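Local coordinates for protein putative O-acetylhomoserine (Thiol)-lyase (Campylobacter jejuni, PDB 4OC9) that probably uses pyridoxal 5'-phosphate to make homocysteine from O-acetylhomoserine and sulfide, as a member of the trans-sulfuration enzyme family, at residues G341-A353 against G396-L408. Residues are numbered along the deposited sequence; the frame is centred on the assembly and turned at random.
Sequences GLLSFEAKDYEHA and GITKATIRLSIGL
Leu343 and Phe345 pair with Leu404 and Ile402 through reciprocal backbone hydrogen bonds, joining strands 342-346 and 401-405 antiparallel, with short axes 156° apart. Further backbone bonds join the flanking residues: Ile406 N gives a nearly straight bond to Gly341 O, and Ala347 N reaches Ala400 O from above its carbonyl plane. One water donates to Ile406 O and, weakly, to Gly341 O, and also hydrogen-bonds Ser405 OG, which is also hydrogen-bonded to the backbone N of Gly370.

Leu343, Phe345, Ile402 and Leu404 put apolar side chains on one face of the sheet, which suits them to a buried position. With CG between the backbone N and the carbonyl carbon (chi1 67°), the Phe345 ring lies alongside Ile402, whose CB makes a CH-pi contact over one ring face, 4.0 Å from the centroid. The beta-branch suits Ile402 to this place, because CG2 packs 3.6 Å from Phe345 CE2 while CD1 extends to Ala353 CB, 3.9 Å away on helix 350-359. Leu404 CG meets the ring edge in plane, and its CD1 lies beside Leu343 CD1. These are central strands of the five-stranded C-terminal sheet of this fold-type I PLP enzyme, flanked by 315-317 and 375-377; helix 276-309 touches Phe345, and helix 411-422 touches Leu404.

On the opposite face, at the Glu346-Thr401 end, polar groups gather. Glu346, its chain bent at chi2, accepts from two threonines of the 398-401 type I turn: Thr398 OG1 lies 2.6 Å from OE1, on its syn lone pair, and Thr401 OG1 meets OE2 18° out of the carboxylate plane. Held at both oxygens, the carboxylate has its rotation restricted. Thr398 OG1 also accepts from Ala400 N, an ST turn.

Beside the turn, the long Lys399 chain bends at chi3 and chi4, bringing NZ over one face of the Tyr350 ring in a cation-pi contact, 4.0 Å from the centroid.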
loop_
_atom_site.group_PDB
_atom_site.type_symbol
_atom_site.label_atom_id
_atom_site.label_comp_id
_atom_site.label_asym_id
_atom_site.label_seq_id
_atom_site.Cartn_x
_atom_site.Cartn_y
_atom_site.Cartn_z
ATOM N N GLY D 341 15.134 23.891 -1.833
ATOM C CA GLY D 341 15.909 23.444 -0.669
ATOM C C GLY D 341 17.252 22.815 -0.801
ATOM O O GLY D 341 17.743 22.220 0.149
ATOM N N LEU D 342 17.858 22.926 -1.972
ATOM C CA LEU D 342 19.173 22.347 -2.160
ATOM C C LEU D 342 20.236 23.428 -2.121
ATOM O O LEU D 342 20.048 24.518 -2.660
ATOM C CB LEU D 342 19.270 21.703 -3.524
ATOM C CG LEU D 342 20.527 20.869 -3.714
ATOM C CD1 LEU D 342 20.427 19.650 -2.780
ATOM C CD2 LEU D 342 20.616 20.401 -5.140
ATOM N N LEU D 343 21.336 23.164 -1.441
ATOM C CA LEU D 343 22.417 24.146 -1.414
ATOM C C LEU D 343 23.721 23.390 -1.161
ATOM O O LEU D 343 23.684 22.214 -0.777
ATOM C CB LEU D 343 22.214 25.188 -0.353
ATOM C CG LEU D 343 22.339 24.866 1.132
ATOM C CD1 LEU D 343 23.779 24.574 1.505
ATOM C CD2 LEU D 343 21.931 26.083 1.940
ATOM N N SER D 344 24.862 24.031 -1.422
ATOM C CA SER D 344 26.118 23.382 -1.137
ATOM C C SER D 344 27.033 24.420 -0.542
ATOM O O SER D 344 26.775 25.608 -0.600
ATOM C CB SER D 344 26.767 22.735 -2.351
ATOM O OG SER D 344 27.181 23.704 -3.260
ATOM N N PHE D 345 28.065 23.959 0.149
ATOM C CA PHE D 345 29.022 24.882 0.745
ATOM C C PHE D 345 30.388 24.214 0.848
ATOM O O PHE D 345 30.496 22.988 0.798
ATOM C CB PHE D 345 28.575 25.410 2.132
ATOM C CG PHE D 345 28.520 24.379 3.217
ATOM C CD1 PHE D 345 29.637 24.119 3.986
ATOM C CD2 PHE D 345 27.365 23.685 3.475
ATOM C CE1 PHE D 345 29.586 23.178 4.997
ATOM C CE2 PHE D 345 27.309 22.737 4.470
ATOM C CZ PHE D 345 28.417 22.491 5.242
ATOM N N GLU D 346 31.406 25.045 1.030
ATOM C CA GLU D 346 32.773 24.602 1.166
ATOM C C GLU D 346 33.210 24.620 2.617
ATOM O O GLU D 346 33.072 25.630 3.305
ATOM C CB GLU D 346 33.721 25.526 0.360
ATOM C CG GLU D 346 33.419 25.562 -1.126
ATOM C CD GLU D 346 33.605 24.207 -1.773
ATOM O OE1 GLU D 346 34.649 23.573 -1.494
ATOM O OE2 GLU D 346 32.742 23.797 -2.582
ATOM N N ALA D 347 33.725 23.490 3.088
ATOM C CA ALA D 347 34.232 23.384 4.451
ATOM C C ALA D 347 35.690 23.855 4.354
ATOM O O ALA D 347 36.145 24.198 3.276
ATOM C CB ALA D 347 34.189 21.956 4.925
ATOM N N LYS D 348 36.408 23.894 5.474
ATOM C CA LYS D 348 37.817 24.337 5.481
ATOM C C LYS D 348 38.643 23.451 4.570
ATOM O O LYS D 348 39.426 23.941 3.772
ATOM C CB LYS D 348 38.404 24.370 6.904
ATOM C CG LYS D 348 37.711 25.408 7.815
ATOM C CD LYS D 348 38.241 25.487 9.249
ATOM C CE LYS D 348 38.053 24.197 10.028
ATOM N NZ LYS D 348 38.455 24.320 11.457
ATOM N N ASP D 349 38.409 22.143 4.677
ATOM C CA ASP D 349 39.102 21.132 3.884
ATOM C C ASP D 349 38.390 19.780 3.994
ATOM O O ASP D 349 37.353 19.655 4.662
ATOM C CB ASP D 349 40.547 21.030 4.364
ATOM C CG ASP D 349 40.643 20.717 5.831
ATOM O OD1 ASP D 349 39.663 20.190 6.410
ATOM O OD2 ASP D 349 41.706 21.014 6.419
ATOM N N TYR D 350 38.942 18.779 3.318
ATOM C CA TYR D 350 38.392 17.439 3.328
ATOM C C TYR D 350 38.117 16.917 4.741
ATOM O O TYR D 350 37.015 16.436 5.029
ATOM C CB TYR D 350 39.297 16.462 2.530
ATOM C CG TYR D 350 38.809 15.048 2.661
ATOM C CD1 TYR D 350 37.717 14.610 1.934
ATOM C CD2 TYR D 350 39.387 14.175 3.576
ATOM C CE1 TYR D 350 37.193 13.343 2.116
ATOM C CE2 TYR D 350 38.895 12.889 3.750
ATOM C CZ TYR D 350 37.794 12.473 3.019
ATOM O OH TYR D 350 37.292 11.193 3.196
ATOM N N GLU D 351 39.091 17.009 5.638
ATOM C CA GLU D 351 38.900 16.514 7.014
ATOM C C GLU D 351 37.772 17.199 7.760
ATOM O O GLU D 351 37.097 16.573 8.576
ATOM C CB GLU D 351 40.205 16.575 7.814
ATOM C CG GLU D 351 41.300 15.595 7.350
ATOM C CD GLU D 351 40.965 14.113 7.620
ATOM O OE1 GLU D 351 40.203 13.819 8.562
ATOM O OE2 GLU D 351 41.531 13.233 6.929
ATOM N N HIS D 352 37.554 18.479 7.466
ATOM C CA HIS D 352 36.496 19.248 8.115
ATOM C C HIS D 352 35.141 18.825 7.558
ATOM O O HIS D 352 34.202 18.598 8.312
ATOM C CB HIS D 352 36.775 20.748 7.995
ATOM C CG HIS D 352 35.793 21.627 8.727
ATOM N ND1 HIS D 352 35.113 22.667 8.121
ATOM C CD2 HIS D 352 35.315 21.564 9.995
ATOM C CE1 HIS D 352 34.334 23.263 9.005
ATOM N NE2 HIS D 352 34.419 22.599 10.145
ATOM N N ALA D 353 35.075 18.641 6.248
ATOM C CA ALA D 353 33.836 18.201 5.578
ATOM C C ALA D 353 33.347 16.843 6.097
ATOM O O ALA D 353 32.153 16.584 6.227
ATOM C CB ALA D 353 34.055 18.106 4.093
ATOM N N GLY D 396 32.223 22.188 -10.799
ATOM C CA GLY D 396 32.515 23.008 -9.631
ATOM C C GLY D 396 32.387 22.286 -8.306
ATOM O O GLY D 396 31.695 22.776 -7.459
ATOM N N ILE D 397 33.029 21.126 -8.124
ATOM C CA ILE D 397 32.969 20.392 -6.855
ATOM C C ILE D 397 34.395 20.187 -6.349
ATOM O O ILE D 397 35.285 20.049 -7.141
ATOM C CB ILE D 397 32.324 19.013 -7.021
ATOM C CG1 ILE D 397 30.889 19.146 -7.550
ATOM C CG2 ILE D 397 32.351 18.247 -5.690
ATOM C CD1 ILE D 397 30.213 17.824 -7.919
ATOM N N THR D 398 34.609 20.188 -5.041
ATOM C CA THR D 398 35.933 19.989 -4.484
ATOM C C THR D 398 35.887 18.946 -3.376
ATOM O O THR D 398 34.845 18.465 -3.015
ATOM C CB THR D 398 36.475 21.262 -3.805
ATOM O OG1 THR D 398 35.798 21.497 -2.568
ATOM C CG2 THR D 398 36.380 22.486 -4.734
ATOM N N LYS D 399 37.035 18.641 -2.800
ATOM C CA LYS D 399 37.102 17.692 -1.703
ATOM C C LYS D 399 36.508 18.259 -0.398
ATOM O O LYS D 399 36.274 17.509 0.570
ATOM C CB LYS D 399 38.553 17.219 -1.444
ATOM C CG LYS D 399 39.088 16.141 -2.386
ATOM C CD LYS D 399 40.567 15.775 -2.263
ATOM C CE LYS D 399 41.066 15.379 -0.881
ATOM N NZ LYS D 399 40.686 14.037 -0.386
ATOM N N ALA D 400 36.316 19.574 -0.357
ATOM C CA ALA D 400 35.767 20.237 0.824
ATOM C C ALA D 400 34.272 20.502 0.676
ATOM O O ALA D 400 33.625 20.958 1.609
ATOM C CB ALA D 400 36.517 21.545 1.052
ATOM N N THR D 401 33.725 20.187 -0.498
ATOM C CA THR D 401 32.313 20.431 -0.778
ATOM C C THR D 401 31.306 19.543 -0.079
ATOM O O THR D 401 31.446 18.323 -0.050
ATOM C CB THR D 401 32.038 20.322 -2.273
ATOM O OG1 THR D 401 32.854 21.282 -2.986
ATOM C CG2 THR D 401 30.590 20.626 -2.548
ATOM N N ILE D 402 30.287 20.180 0.469
ATOM C CA ILE D 402 29.202 19.500 1.162
ATOM C C ILE D 402 27.908 19.939 0.554
ATOM O O ILE D 402 27.742 21.117 0.273
ATOM C CB ILE D 402 29.162 19.843 2.648
ATOM C CG1 ILE D 402 30.274 19.069 3.339
ATOM C CG2 ILE D 402 27.830 19.402 3.286
ATOM C CD1 ILE D 402 30.422 19.402 4.814
ATOM N N ARG D 403 26.999 18.990 0.366
ATOM C CA ARG D 403 25.710 19.288 -0.210
ATOM C C ARG D 403 24.651 19.022 0.860
ATOM O O ARG D 403 24.729 18.038 1.569
ATOM C CB ARG D 403 25.418 18.368 -1.382
ATOM C CG ARG D 403 24.167 18.758 -2.143
ATOM C CD ARG D 403 23.622 17.762 -3.164
ATOM N NE ARG D 403 23.457 16.317 -3.113
ATOM C CZ ARG D 403 22.551 15.570 -2.545
ATOM N NH1 ARG D 403 21.789 16.090 -1.646
ATOM N NH2 ARG D 403 22.601 14.243 -2.724
ATOM N N LEU D 404 23.695 19.935 0.988
ATOM C CA LEU D 404 22.644 19.795 1.944
ATOM C C LEU D 404 21.296 19.835 1.285
ATOM O O LEU D 404 21.102 20.541 0.326
ATOM C CB LEU D 404 22.626 20.962 2.947
ATOM C CG LEU D 404 23.843 21.253 3.819
ATOM C CD1 LEU D 404 23.476 22.368 4.751
ATOM C CD2 LEU D 404 24.262 20.020 4.617
ATOM N N SER D 405 20.368 19.049 1.808
ATOM C CA SER D 405 19.001 19.042 1.325
ATOM C C SER D 405 18.255 19.588 2.561
ATOM O O SER D 405 18.147 18.894 3.588
ATOM C CB SER D 405 18.485 17.663 0.971
ATOM O OG SER D 405 17.113 17.766 0.609
ATOM N N ILE D 406 17.732 20.800 2.448
ATOM C CA ILE D 406 17.057 21.422 3.556
ATOM C C ILE D 406 15.626 20.947 3.696
ATOM O O ILE D 406 14.822 21.055 2.770
ATOM C CB ILE D 406 17.106 22.948 3.470
ATOM C CG1 ILE D 406 18.538 23.445 3.254
ATOM C CG2 ILE D 406 16.506 23.568 4.736
ATOM C CD1 ILE D 406 19.519 23.061 4.335
ATOM N N GLY D 407 15.323 20.415 4.876
ATOM C CA GLY D 407 14.008 19.868 5.181
ATOM C C GLY D 407 12.990 20.838 5.708
ATOM O O GLY D 407 13.127 22.042 5.524
ATOM N N LEU D 408 11.974 20.302 6.373
ATOM C CA LEU D 408 10.878 21.115 6.915
ATOM C C LEU D 408 10.989 21.348 8.410
ATOM O O LEU D 408 10.065 21.871 8.996
ATOM C CB LEU D 408 9.539 20.450 6.621
ATOM C CG LEU D 408 9.206 20.165 5.147
ATOM C CD1 LEU D 408 7.878 19.436 5.075
ATOM C CD2 LEU D 408 9.162 21.439 4.340
HETATM O O HOH W 1 15.381 20.006 0.259
#